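Alpha-1,2-mannosidase (Bacteroides thetaiotaomicron, PDB 2WW2) is an inverting family GH92 glycoside hydrolase, assigned as a calcium-dependent alpha-1,2-mannosidase that cleaves mannose residues from glycans. Local coordinates at residues F23-T28 / G377-N382; Y29-V34 / T294-R299; F40-T45 / G51-Y56; D548-A553 / Q585-A590. One frame throughout, in Å; residues are numbered along the deposited sequence.

Overall arrangement
Three contacts that open near the start of the chain nest one inside another, and a fourth follows in series. From the N terminus the chain opens contact 1 at 23-28 and contact 2 at 29-34, then closes contact 3 at once, where the loop after strand 40-44 comes back at 51-56. Contact 2 closes at 294-299, just after helix 281-294, and contact 1 at 377-382; both tie the N-terminal domain to the catalytic domain. Contacts 2 and 3 also touch directly, with their centres about 13 Å apart. Contact 4 (548-553 with 585-590) lies wholly within the catalytic domain, its centre about 33 Å from that of contact 3.

Contact 1: residues F23-T28 / G377-N382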
loop_
_atom_site.group_PDB
_atom_site.type_symbol
_atom_site.label_atom_id
_atom_site.label_comp_id
_atom_site.label_asym_id
_atom_site.label_seq_id
_atom_site.Cartn_x
_atom_site.Cartn_y
_atom_site.Cartn_z
ATOM N N PHE A 23 2.988 13.539 -15.745
ATOM C CA PHE A 23 4.404 13.852 -15.580
ATOM C C PHE A 23 5.277 12.724 -16.096
ATOM O O PHE A 23 6.242 12.302 -15.440
ATOM C CB PHE A 23 4.700 14.218 -14.118
ATOM C CG PHE A 23 3.950 15.441 -13.664
ATOM C CD1 PHE A 23 2.697 15.324 -13.074
ATOM C CD2 PHE A 23 4.465 16.708 -13.885
ATOM C CE1 PHE A 23 1.997 16.449 -12.681
ATOM C CE2 PHE A 23 3.757 17.840 -13.491
ATOM C CZ PHE A 23 2.532 17.708 -12.890
ATOM N N SER A 24 4.905 12.217 -17.266
ATOM C CA SER A 24 5.721 11.245 -17.978
ATOM C C SER A 24 5.980 11.757 -19.396
ATOM O O SER A 24 5.407 12.763 -19.813
ATOM C CB SER A 24 4.999 9.897 -18.051
ATOM O OG SER A 24 4.008 9.932 -19.055
ATOM N N HIS A 25 6.839 11.055 -20.133
ATOM C CA HIS A 25 7.152 11.423 -21.513
ATOM C C HIS A 25 6.143 10.869 -22.520
ATOM O O HIS A 25 6.340 10.984 -23.724
ATOM C CB HIS A 25 8.570 10.982 -21.879
ATOM C CG HIS A 25 9.634 11.827 -21.252
ATOM N ND1 HIS A 25 9.877 13.127 -21.642
ATOM C CD2 HIS A 25 10.511 11.562 -20.253
ATOM C CE1 HIS A 25 10.861 13.629 -20.911
ATOM N NE2 HIS A 25 11.266 12.698 -20.064
ATOM N N GLY A 26 5.046 10.280 -22.043
ATOM C CA GLY A 26 4.075 9.702 -22.991
ATOM C C GLY A 26 3.255 10.743 -23.749
ATOM O O GLY A 26 2.627 11.603 -23.141
ATOM N N ASN A 27 3.246 10.657 -25.084
ATOM C CA ASN A 27 2.355 11.482 -25.900
ATOM C C ASN A 27 0.918 10.974 -25.881
ATOM O O ASN A 27 0.669 9.801 -25.691
ATOM C CB ASN A 27 2.822 11.493 -27.363
ATOM C CG ASN A 27 3.715 12.686 -27.700
ATOM O OD1 ASN A 27 3.673 13.750 -27.045
ATOM N ND2 ASN A 27 4.517 12.515 -28.743
ATOM N N THR A 28 -0.035 11.853 -26.135
ATOM C CA THR A 28 -1.425 11.420 -26.155
ATOM C C THR A 28 -2.156 11.888 -27.397
ATOM O O THR A 28 -3.389 11.846 -27.420
ATOM C CB THR A 28 -2.215 11.917 -24.909
ATOM O OG1 THR A 28 -2.272 13.349 -24.919
ATOM C CG2 THR A 28 -1.563 11.436 -23.581
ATOM N N GLY A 377 18.888 17.688 -23.265
ATOM C CA GLY A 377 19.315 17.087 -21.998
ATOM C C GLY A 377 18.173 16.280 -21.384
ATOM O O GLY A 377 17.240 16.852 -20.858
ATOM N N CYS A 378 18.248 14.953 -21.450
ATOM C CA CYS A 378 17.131 14.129 -20.959
ATOM C C CYS A 378 17.586 12.678 -20.833
ATOM O O CYS A 378 18.254 12.164 -21.729
ATOM C CB CYS A 378 15.970 14.216 -21.956
ATOM S SG CYS A 378 14.450 13.407 -21.433
ATOM N N MET A 379 17.232 12.035 -19.722
ATOM C CA MET A 379 17.553 10.613 -19.476
ATOM C C MET A 379 19.062 10.347 -19.421
ATOM O O MET A 379 19.851 11.256 -19.177
ATOM C CB MET A 379 16.870 9.667 -20.482
ATOM C CG MET A 379 15.326 9.782 -20.515
ATOM S SD MET A 379 14.606 10.101 -18.860
ATOM C CE MET A 379 15.070 8.668 -17.926
ATOM N N ILE A 380 19.440 9.089 -19.623
ATOM C CA ILE A 380 20.800 8.651 -19.322
ATOM C C ILE A 380 21.272 7.600 -20.324
ATOM O O ILE A 380 20.504 7.147 -21.185
ATOM C CB ILE A 380 20.877 8.013 -17.902
ATOM C CG1 ILE A 380 20.048 6.718 -17.869
ATOM C CG2 ILE A 380 20.433 9.016 -16.797
ATOM C CD1 ILE A 380 20.105 6.006 -16.516
ATOM N N GLY A 381 22.536 7.204 -20.199
ATOM C CA GLY A 381 23.041 6.042 -20.932
ATOM C C GLY A 381 23.793 6.382 -22.209
ATOM O O GLY A 381 23.873 7.555 -22.603
ATOM N N ASN A 382 24.334 5.348 -22.858
ATOM C CA ASN A 382 25.018 5.495 -24.136
ATOM C C ASN A 382 24.365 4.533 -25.123
ATOM O O ASN A 382 25.032 3.763 -25.821
ATOM C CB ASN A 382 26.515 5.145 -23.985
ATOM C CG ASN A 382 27.283 6.181 -23.166
ATOM O OD1 ASN A 382 26.906 7.372 -23.080
ATOM N ND2 ASN A 382 28.352 5.743 -22.561
#
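The imidazole of His25 reaches across to two sulfur atoms, SG of Cys378 and SD of Met379. Cys378 comes closer: its SG lies 3.5 Å from His25 NE2 and 3.6 Å from His25 CE1, so the sulfur lies about equally near the two ends of the CE1-NE2 bond. It stands 4.2 Å from the ring centroid and 47° off the ring normal, an oblique sulfur-aromatic contact. SG is placed there by a first torsion that sets it anti to the Cys378 backbone N (chi1 -174°). The thioether of Met379 is a looser neighbour, its SD 4.4 Å from His25 NE2 and likewise oblique to the ring. The Met379 side chain is folded about its CB-CG bond (chi2 -36°), and its sulfur faces the same imidazole that Cys378 meets. This small sulfur-histidine contact bridges two loops across the junction of the GH92 domains: 23-28 belongs to the N-terminal domain, whereas 377-382 runs between strand 370-371 and helix 383-393 of the catalytic domain. The other ring nitrogen, ND1, is hydrogen-bonded to Ser71 OG, which fixes the rotation of the ring while NE2 faces the sulfurs. The backbone around His25 is held as well. Gly26 N donates to Ser24 OG over 3.2 Å, forming an ST turn with His25 as its middle residue. A glycerol molecule is hydrogen-bonded to His25 O, and Trp370 packs on both Cys378 and Met379 from the catalytic-domain side.

Contact 2: residues Y29-V34 / T294-R299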
loop_
_atom_site.group_PDB
_atom_site.type_symbol
_atom_site.label_atom_id
_atom_site.label_comp_id
_atom_site.label_asym_id
_atom_site.label_seq_id
_atom_site.Cartn_x
_atom_site.Cartn_y
_atom_site.Cartn_z
ATOM N N TYR A 29 -1.437 12.306 -28.441
ATOM C CA TYR A 29 -2.153 12.893 -29.588
ATOM C C TYR A 29 -2.362 11.941 -30.767
ATOM O O TYR A 29 -1.509 11.122 -31.074
ATOM C CB TYR A 29 -1.533 14.228 -30.051
ATOM C CG TYR A 29 -0.131 14.180 -30.653
ATOM C CD1 TYR A 29 0.064 13.960 -32.018
ATOM C CD2 TYR A 29 0.991 14.386 -29.855
ATOM C CE1 TYR A 29 1.357 13.967 -32.584
ATOM C CE2 TYR A 29 2.286 14.393 -30.398
ATOM C CZ TYR A 29 2.455 14.183 -31.760
ATOM O OH TYR A 29 3.724 14.185 -32.312
ATOM N N PRO A 30 -3.514 12.075 -31.444
ATOM C CA PRO A 30 -3.844 11.146 -32.536
ATOM C C PRO A 30 -3.137 11.537 -33.844
ATOM O O PRO A 30 -3.732 12.149 -34.720
ATOM C CB PRO A 30 -5.363 11.282 -32.668
ATOM C CG PRO A 30 -5.635 12.736 -32.217
ATOM C CD PRO A 30 -4.598 13.027 -31.141
ATOM N N ALA A 31 -1.859 11.201 -33.959
ATOM C CA ALA A 31 -1.027 11.667 -35.066
ATOM C C ALA A 31 -1.539 11.220 -36.444
ATOM O O ALA A 31 -1.737 10.020 -36.713
ATOM C CB ALA A 31 0.398 11.195 -34.865
ATOM N N VAL A 32 -1.739 12.199 -37.313
ATOM C CA VAL A 32 -2.025 11.952 -38.724
ATOM C C VAL A 32 -0.688 12.046 -39.468
ATOM O O VAL A 32 0.014 13.074 -39.412
ATOM C CB VAL A 32 -3.001 12.991 -39.263
ATOM C CG1 VAL A 32 -3.254 12.778 -40.779
ATOM C CG2 VAL A 32 -4.314 12.919 -38.478
ATOM N N ALA A 33 -0.297 10.964 -40.139
ATOM C CA ALA A 33 1.062 10.912 -40.668
ATOM C C ALA A 33 1.199 9.791 -41.685
ATOM O O ALA A 33 0.258 9.043 -41.916
ATOM C CB ALA A 33 2.069 10.657 -39.506
ATOM N N VAL A 34 2.378 9.685 -42.284
ATOM C CA VAL A 34 2.803 8.423 -42.892
ATOM C C VAL A 34 3.992 7.967 -42.054
ATOM O O VAL A 34 4.549 8.758 -41.301
ATOM C CB VAL A 34 3.173 8.543 -44.398
ATOM C CG1 VAL A 34 1.937 8.868 -45.236
ATOM C CG2 VAL A 34 4.273 9.608 -44.633
ATOM N N THR A 294 4.606 2.440 -33.201
ATOM C CA THR A 294 6.016 2.118 -33.301
ATOM C C THR A 294 6.665 2.636 -34.597
ATOM O O THR A 294 7.876 2.881 -34.639
ATOM C CB THR A 294 6.219 0.590 -33.206
ATOM O OG1 THR A 294 5.689 0.116 -31.954
ATOM C CG2 THR A 294 7.674 0.243 -33.323
ATOM N N LEU A 295 5.878 2.814 -35.655
ATOM C CA LEU A 295 6.430 3.279 -36.932
ATOM C C LEU A 295 6.467 4.815 -37.116
ATOM O O LEU A 295 6.751 5.302 -38.210
ATOM C CB LEU A 295 5.643 2.681 -38.102
ATOM C CG LEU A 295 5.516 1.148 -38.142
ATOM C CD1 LEU A 295 4.950 0.732 -39.492
ATOM C CD2 LEU A 295 6.872 0.464 -37.881
ATOM N N LEU A 296 6.132 5.556 -36.073
ATOM C CA LEU A 296 6.136 7.020 -36.146
ATOM C C LEU A 296 7.519 7.644 -35.944
ATOM O O LEU A 296 7.896 8.561 -36.683
ATOM C CB LEU A 296 5.151 7.605 -35.134
ATOM C CG LEU A 296 3.664 7.317 -35.399
ATOM C CD1 LEU A 296 2.810 7.813 -34.218
ATOM C CD2 LEU A 296 3.185 7.910 -36.735
ATOM N N PHE A 297 8.266 7.172 -34.942
ATOM C CA PHE A 297 9.553 7.801 -34.551
ATOM C C PHE A 297 10.684 6.780 -34.661
ATOM O O PHE A 297 10.437 5.582 -34.585
ATOM C CB PHE A 297 9.512 8.273 -33.084
ATOM C CG PHE A 297 8.420 9.269 -32.776
ATOM C CD1 PHE A 297 8.685 10.637 -32.827
ATOM C CD2 PHE A 297 7.159 8.842 -32.395
ATOM C CE1 PHE A 297 7.701 11.573 -32.516
ATOM C CE2 PHE A 297 6.145 9.769 -32.085
ATOM C CZ PHE A 297 6.418 11.135 -32.150
ATOM N N PRO A 298 11.930 7.240 -34.858
ATOM C CA PRO A 298 12.260 8.647 -35.079
ATOM C C PRO A 298 11.771 9.093 -36.449
ATOM O O PRO A 298 11.612 8.269 -37.368
ATOM C CB PRO A 298 13.797 8.657 -35.026
ATOM C CG PRO A 298 14.181 7.280 -35.583
ATOM C CD PRO A 298 13.116 6.361 -34.951
ATOM N N ARG A 299 11.556 10.392 -36.617
ATOM C CA ARG A 299 11.102 10.898 -37.910
ATOM C C ARG A 299 12.267 11.117 -38.871
ATOM O O ARG A 299 13.399 11.467 -38.459
ATOM C CB ARG A 299 10.319 12.210 -37.754
ATOM C CG ARG A 299 11.218 13.429 -37.410
ATOM C CD ARG A 299 10.364 14.713 -37.279
ATOM N NE ARG A 299 9.485 14.606 -36.111
ATOM C CZ ARG A 299 8.219 14.202 -36.149
ATOM N NH1 ARG A 299 7.620 13.902 -37.306
ATOM N NH2 ARG A 299 7.533 14.119 -35.021
#
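Leu296 sets its two methyls against those of Ala31 and Ala33, one to each, joining the loop ahead of strand 40-44 in the N-terminal domain of this GH92 enzyme to the loop that links helix 281-294 to strand 299-304 in the catalytic domain. Its side chain closes the gap atom by atom. Leu296 CB is still 6.0 Å from Ala31 CB, and Leu296 CG has come to 5.1 Å from that same methyl carbon. There the chain divides: CD1 meets Ala31 CB at 4.2 Å, while CD2 meets Ala33 CB at 4.1 Å. With CG anti to the carbonyl carbon (chi1 -67°), the leucine is directed out of its own loop and each branch has one alanine to touch. The two alanines can share it because the chain between them is extended, turning both their methyl groups toward the leucine and the intervening Val32 away. Pro30, just before them, is the centre of an inverse gamma turn closed by a weak bond from Ala31 N to Tyr29 O. Carbonyls of the same loop are tied to the helical side of the catalytic domain, Ala31 O by Tyr292 OH and Ala33 O by Trp267 NE1. Beside the leucine, Tyr29 and Phe297 approach from opposite directions, and Phe40 meets the Phe297 ring edge-to-face. The hydroxyl of Tyr29 is hydrogen-bonded to Gln69 O and lies at the edge of the phenylalanine ring, near its plane, with Tyr29 OH 4.1 Å from Phe297 CZ.

Contact 3: residues F40-T45 / G51-Y56; sequences FWSPQT and GWMYTY
The end of strand 40-44 is joined to the returning loop by a single backbone bond, Thr45 N to Met53 O at 2.8 Å, bent at the hydrogen to 143°. The same carbonyl receives a CA-H...O contact from the residue before, with Gln44 CA 3.4 Å from Met53 O. Thr45 then adds a side-chain bond: Thr55 N donates to Thr45 OG1 over 2.9 Å at a nearly straight 161°. This is possible because OG1 sits between the backbone N and the carbonyl carbon of its own residue (chi1 62°), facing the loop. Met53 O and Thr55 N are thus both bonded to Thr45, one through its backbone N and the other through OG1. The Met53 side chain crosses that of Gln44 at about a right angle, its CG 4.1 Å from Gln44 CB, and its bent end carries CE to 3.7 Å from Ser42 OG. That hydroxyl is itself turned back onto the strand, donating to Pro43 O over 2.8 Å, so it meets the methionine methyl as a satisfied polar group. On the next residue Tyr54 approaches Pro43 obliquely, with Pro43 CG 3.5 Å from Tyr54 CD1; the methyl of Thr45 lies near the same ring, also obliquely. The phenol ends at Glu105, to which Tyr54 OH is hydrogen-bonded, and Glu105 together with His102 binds a sodium ion. Gln44 pairs through its backbone with Arg62 and Gly63 of strand 60-67. The contact therefore closes the connection between two adjacent antiparallel strands of the N-terminal domain, the beta-sandwich domain of family GH92.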
loop_
_atom_site.group_PDB
_atom_site.type_symbol
_atom_site.label_atom_id
_atom_site.label_comp_id
_atom_site.label_asym_id
_atom_site.label_seq_id
_atom_site.Cartn_x
_atom_site.Cartn_y
_atom_site.Cartn_z
ATOM N N PHE A 40 4.200 15.729 -38.773
ATOM C CA PHE A 40 2.934 15.087 -38.345
ATOM C C PHE A 40 1.873 16.152 -38.219
ATOM O O PHE A 40 2.196 17.345 -38.096
ATOM C CB PHE A 40 3.038 14.419 -36.979
ATOM C CG PHE A 40 3.991 13.230 -36.907
ATOM C CD1 PHE A 40 4.479 12.625 -38.062
ATOM C CD2 PHE A 40 4.358 12.713 -35.655
ATOM C CE1 PHE A 40 5.347 11.525 -37.996
ATOM C CE2 PHE A 40 5.232 11.600 -35.558
ATOM C CZ PHE A 40 5.728 11.016 -36.718
ATOM N N TRP A 41 0.610 15.725 -38.200
ATOM C CA TRP A 41 -0.507 16.655 -38.023
ATOM C C TRP A 41 -1.390 16.144 -36.885
ATOM O O TRP A 41 -1.520 14.927 -36.698
ATOM C CB TRP A 41 -1.300 16.836 -39.345
ATOM C CG TRP A 41 -0.503 17.705 -40.303
ATOM C CD1 TRP A 41 0.543 17.309 -41.110
ATOM C CD2 TRP A 41 -0.629 19.120 -40.467
ATOM N NE1 TRP A 41 1.059 18.416 -41.774
ATOM C CE2 TRP A 41 0.359 19.531 -41.389
ATOM C CE3 TRP A 41 -1.488 20.086 -39.917
ATOM C CZ2 TRP A 41 0.493 20.860 -41.798
ATOM C CZ3 TRP A 41 -1.343 21.410 -40.321
ATOM C CH2 TRP A 41 -0.365 21.778 -41.249
ATOM N N SER A 42 -1.968 17.061 -36.110
ATOM C CA SER A 42 -2.874 16.658 -35.010
ATOM C C SER A 42 -3.865 17.762 -34.665
ATOM O O SER A 42 -3.525 18.932 -34.727
ATOM C CB SER A 42 -2.011 16.386 -33.752
ATOM O OG SER A 42 -2.790 16.077 -32.595
ATOM N N PRO A 43 -5.061 17.387 -34.205
ATOM C CA PRO A 43 -5.919 18.340 -33.526
ATOM C C PRO A 43 -5.241 18.875 -32.264
ATOM O O PRO A 43 -4.424 18.168 -31.615
ATOM C CB PRO A 43 -7.150 17.494 -33.122
ATOM C CG PRO A 43 -6.611 16.070 -33.053
ATOM C CD PRO A 43 -5.610 16.017 -34.186
ATOM N N GLN A 44 -5.579 20.109 -31.923
ATOM C CA GLN A 44 -5.014 20.759 -30.736
ATOM C C GLN A 44 -6.146 21.290 -29.838
ATOM O O GLN A 44 -6.977 22.096 -30.284
ATOM C CB GLN A 44 -4.092 21.911 -31.148
ATOM C CG GLN A 44 -3.616 22.772 -29.959
ATOM C CD GLN A 44 -2.936 24.049 -30.427
ATOM O OE1 GLN A 44 -2.728 24.244 -31.626
ATOM N NE2 GLN A 44 -2.586 24.925 -29.483
ATOM N N THR A 45 -6.177 20.831 -28.589
ATOM C CA THR A 45 -7.113 21.375 -27.594
ATOM C C THR A 45 -6.397 22.263 -26.577
ATOM O O THR A 45 -7.004 23.177 -26.006
ATOM C CB THR A 45 -7.865 20.256 -26.823
ATOM O OG1 THR A 45 -6.932 19.462 -26.094
ATOM C CG2 THR A 45 -8.588 19.344 -27.785
ATOM N N GLY A 51 2.734 21.191 -23.732
ATOM C CA GLY A 51 3.056 19.849 -24.245
ATOM C C GLY A 51 1.832 18.955 -24.296
ATOM O O GLY A 51 1.819 17.951 -25.007
ATOM N N TRP A 52 0.787 19.338 -23.567
ATOM C CA TRP A 52 -0.458 18.575 -23.564
ATOM C C TRP A 52 -1.368 19.106 -24.683
ATOM O O TRP A 52 -2.396 19.767 -24.463
ATOM C CB TRP A 52 -1.107 18.627 -22.170
ATOM C CG TRP A 52 -0.227 17.961 -21.106
ATOM C CD1 TRP A 52 0.376 16.735 -21.200
ATOM C CD2 TRP A 52 0.110 18.474 -19.809
ATOM N NE1 TRP A 52 1.074 16.454 -20.043
ATOM C CE2 TRP A 52 0.923 17.507 -19.173
ATOM C CE3 TRP A 52 -0.203 19.656 -19.115
ATOM C CZ2 TRP A 52 1.426 17.681 -17.874
ATOM C CZ3 TRP A 52 0.309 19.834 -17.814
ATOM C CH2 TRP A 52 1.124 18.847 -17.214
ATOM N N MET A 53 -0.942 18.816 -25.900
ATOM C CA MET A 53 -1.516 19.414 -27.092
ATOM C C MET A 53 -2.949 18.973 -27.306
ATOM O O MET A 53 -3.795 19.765 -27.717
ATOM C CB MET A 53 -0.668 19.010 -28.306
ATOM C CG MET A 53 -1.232 19.464 -29.638
ATOM S SD MET A 53 -0.048 19.172 -30.995
ATOM C CE MET A 53 0.228 17.455 -30.865
ATOM N N TYR A 54 -3.204 17.691 -27.092
ATOM C CA TYR A 54 -4.539 17.139 -27.273
ATOM C C TYR A 54 -4.864 16.388 -25.993
ATOM O O TYR A 54 -4.163 15.444 -25.634
ATOM C CB TYR A 54 -4.593 16.193 -28.495
ATOM C CG TYR A 54 -5.932 15.478 -28.699
ATOM C CD1 TYR A 54 -6.901 15.997 -29.558
ATOM C CD2 TYR A 54 -6.213 14.276 -28.039
ATOM C CE1 TYR A 54 -8.132 15.340 -29.753
ATOM C CE2 TYR A 54 -7.441 13.610 -28.226
ATOM C CZ TYR A 54 -8.384 14.143 -29.076
ATOM O OH TYR A 54 -9.579 13.484 -29.258
ATOM N N THR A 55 -5.931 16.818 -25.317
ATOM C CA THR A 55 -6.396 16.189 -24.094
ATOM C C THR A 55 -7.794 15.640 -24.365
ATOM O O THR A 55 -8.719 16.393 -24.685
ATOM C CB THR A 55 -6.379 17.231 -22.946
ATOM O OG1 THR A 55 -5.013 17.557 -22.656
ATOM C CG2 THR A 55 -7.070 16.716 -21.682
ATOM N N TYR A 56 -7.929 14.320 -24.282
ATOM C CA TYR A 56 -9.159 13.653 -24.662
ATOM C C TYR A 56 -10.374 14.190 -23.900
ATOM O O TYR A 56 -11.465 14.277 -24.461
ATOM C CB TYR A 56 -9.030 12.145 -24.461
ATOM C CG TYR A 56 -10.208 11.381 -24.998
ATOM C CD1 TYR A 56 -10.319 11.098 -26.361
ATOM C CD2 TYR A 56 -11.229 10.962 -24.150
ATOM C CE1 TYR A 56 -11.397 10.406 -26.848
ATOM C CE2 TYR A 56 -12.315 10.266 -24.634
ATOM C CZ TYR A 56 -12.403 9.992 -25.982
ATOM O OH TYR A 56 -13.501 9.293 -26.460
#

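Contact 4: residues D548-A553 / Q585-A590; sequences DSMFVA and QPVQHA
Val587 O accepts a hydrogen bond from Ala590 N at 3.0 Å, closing a type I beta turn that turns the side chains of both residues toward segment 548-553. Each of the two is met by one side chain of that segment. Met550 extends its thioether chain beyond CG, with SD anti to CA (chi2 -164°), and the terminal CE reaches 3.9 Å from Val587 CG1, the two side chains passing at a slant. Phe551 turns a ring edge to the backbone of the turn, its CZ 4.3 Å from Ala590 C, which lies near the ring plane. The phenyl is backed from within its own segment, where Met550 CB rides 4.1 Å above the plane over the ring centre. The contact is apolar; the nearby Asp548 is paired through OD2 with Lys602 and through OD1 with Tyr594 OH. Within the catalytic domain, the (alpha/alpha)6-barrel domain of GH92, the contact sets helix 540-551 against the loop between helices 565-577 and 600-613; Trp520 of helix 519-522 packs on Met550, and His606 of helix 600-613 meets the Phe551 ring.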
loop_
_atom_site.group_PDB
_atom_site.type_symbol
_atom_site.label_atom_id
_atom_site.label_comp_id
_atom_site.label_asym_id
_atom_site.label_seq_id
_atom_site.Cartn_x
_atom_site.Cartn_y
_atom_site.Cartn_z
ATOM N N ASP A 548 9.443 -14.603 -9.471
ATOM C CA ASP A 548 8.135 -15.009 -8.989
ATOM C C ASP A 548 7.564 -13.964 -8.017
ATOM O O ASP A 548 6.363 -13.707 -8.027
ATOM C CB ASP A 548 8.189 -16.387 -8.325
ATOM C CG ASP A 548 8.360 -17.528 -9.325
ATOM O OD1 ASP A 548 8.234 -17.306 -10.553
ATOM O OD2 ASP A 548 8.607 -18.658 -8.868
ATOM N N SER A 549 8.423 -13.352 -7.203
ATOM C CA SER A 549 7.973 -12.331 -6.247
ATOM C C SER A 549 7.593 -11.013 -6.932
ATOM O O SER A 549 7.136 -10.062 -6.283
ATOM C CB SER A 549 9.025 -12.090 -5.160
ATOM O OG SER A 549 10.099 -11.294 -5.637
ATOM N N MET A 550 7.775 -10.952 -8.246
ATOM C CA MET A 550 7.328 -9.792 -8.999
ATOM C C MET A 550 5.983 -10.040 -9.651
ATOM O O MET A 550 5.154 -9.139 -9.707
ATOM C CB MET A 550 8.340 -9.404 -10.071
ATOM C CG MET A 550 9.430 -8.475 -9.595
ATOM S SD MET A 550 10.262 -7.743 -11.018
ATOM C CE MET A 550 10.933 -6.237 -10.315
ATOM N N PHE A 551 5.768 -11.258 -10.141
ATOM C CA PHE A 551 4.561 -11.580 -10.911
ATOM C C PHE A 551 3.549 -12.452 -10.170
ATOM O O PHE A 551 2.624 -12.991 -10.786
ATOM C CB PHE A 551 4.933 -12.307 -12.199
ATOM C CG PHE A 551 6.078 -11.699 -12.927
ATOM C CD1 PHE A 551 5.975 -10.436 -13.470
ATOM C CD2 PHE A 551 7.260 -12.399 -13.082
ATOM C CE1 PHE A 551 7.034 -9.876 -14.151
ATOM C CE2 PHE A 551 8.320 -11.845 -13.759
ATOM C CZ PHE A 551 8.212 -10.579 -14.293
ATOM N N VAL A 552 3.724 -12.600 -8.861
ATOM C CA VAL A 552 2.911 -13.530 -8.073
ATOM C C VAL A 552 1.397 -13.337 -8.218
ATOM O O VAL A 552 0.908 -12.219 -8.352
ATOM C CB VAL A 552 3.266 -13.449 -6.565
ATOM N N ALA A 553 0.659 -14.446 -8.169
ATOM C CA ALA A 553 -0.802 -14.399 -8.194
ATOM C C ALA A 553 -1.358 -13.683 -6.954
ATOM O O ALA A 553 -0.685 -13.590 -5.920
ATOM C CB ALA A 553 -1.387 -15.813 -8.312
ATOM N N GLN A 585 11.400 0.764 -17.497
ATOM C CA GLN A 585 12.409 0.378 -18.490
ATOM C C GLN A 585 13.340 -0.775 -18.079
ATOM O O GLN A 585 13.465 -1.757 -18.816
ATOM C CB GLN A 585 13.197 1.618 -18.960
ATOM C CG GLN A 585 12.425 2.529 -19.948
ATOM C CD GLN A 585 11.365 3.410 -19.272
ATOM O OE1 GLN A 585 11.229 3.427 -18.051
ATOM N NE2 GLN A 585 10.621 4.147 -20.073
ATOM N N PRO A 586 14.011 -0.664 -16.918
ATOM C CA PRO A 586 14.947 -1.725 -16.570
ATOM C C PRO A 586 14.309 -3.098 -16.314
ATOM O O PRO A 586 15.044 -4.069 -16.180
ATOM C CB PRO A 586 15.619 -1.200 -15.290
ATOM C CG PRO A 586 14.628 -0.211 -14.729
ATOM C CD PRO A 586 14.060 0.447 -15.946
ATOM N N VAL A 587 12.983 -3.186 -16.210
ATOM C CA VAL A 587 12.355 -4.510 -16.096
ATOM C C VAL A 587 11.488 -4.896 -17.300
ATOM O O VAL A 587 10.809 -5.911 -17.244
ATOM C CB VAL A 587 11.553 -4.706 -14.780
ATOM C CG1 VAL A 587 12.493 -4.703 -13.585
ATOM C CG2 VAL A 587 10.470 -3.655 -14.645
ATOM N N GLN A 588 11.527 -4.128 -18.389
ATOM C CA GLN A 588 10.752 -4.494 -19.597
ATOM C C GLN A 588 11.076 -5.917 -20.102
ATOM O O GLN A 588 10.211 -6.614 -20.612
ATOM C CB GLN A 588 10.989 -3.489 -20.731
ATOM C CG GLN A 588 10.248 -2.170 -20.532
ATOM C CD GLN A 588 10.581 -1.127 -21.602
ATOM O OE1 GLN A 588 11.277 -1.420 -22.585
ATOM N NE2 GLN A 588 10.072 0.088 -21.418
ATOM N N HIS A 589 12.328 -6.327 -19.961
ATOM C CA HIS A 589 12.777 -7.646 -20.426
ATOM C C HIS A 589 12.563 -8.752 -19.392
ATOM O O HIS A 589 12.742 -9.926 -19.695
ATOM C CB HIS A 589 14.270 -7.587 -20.727
ATOM C CG HIS A 589 15.113 -7.507 -19.492
ATOM N ND1 HIS A 589 15.172 -6.378 -18.704
ATOM C CD2 HIS A 589 15.896 -8.429 -18.885
ATOM C CE1 HIS A 589 15.969 -6.601 -17.671
ATOM N NE2 HIS A 589 16.417 -7.841 -17.757
ATOM N N ALA A 590 12.181 -8.390 -18.167
ATOM C CA ALA A 590 12.337 -9.334 -17.048
ATOM C C ALA A 590 11.475 -10.595 -17.152
ATOM O O ALA A 590 11.896 -11.674 -16.736
ATOM C CB ALA A 590 12.121 -8.629 -15.704
#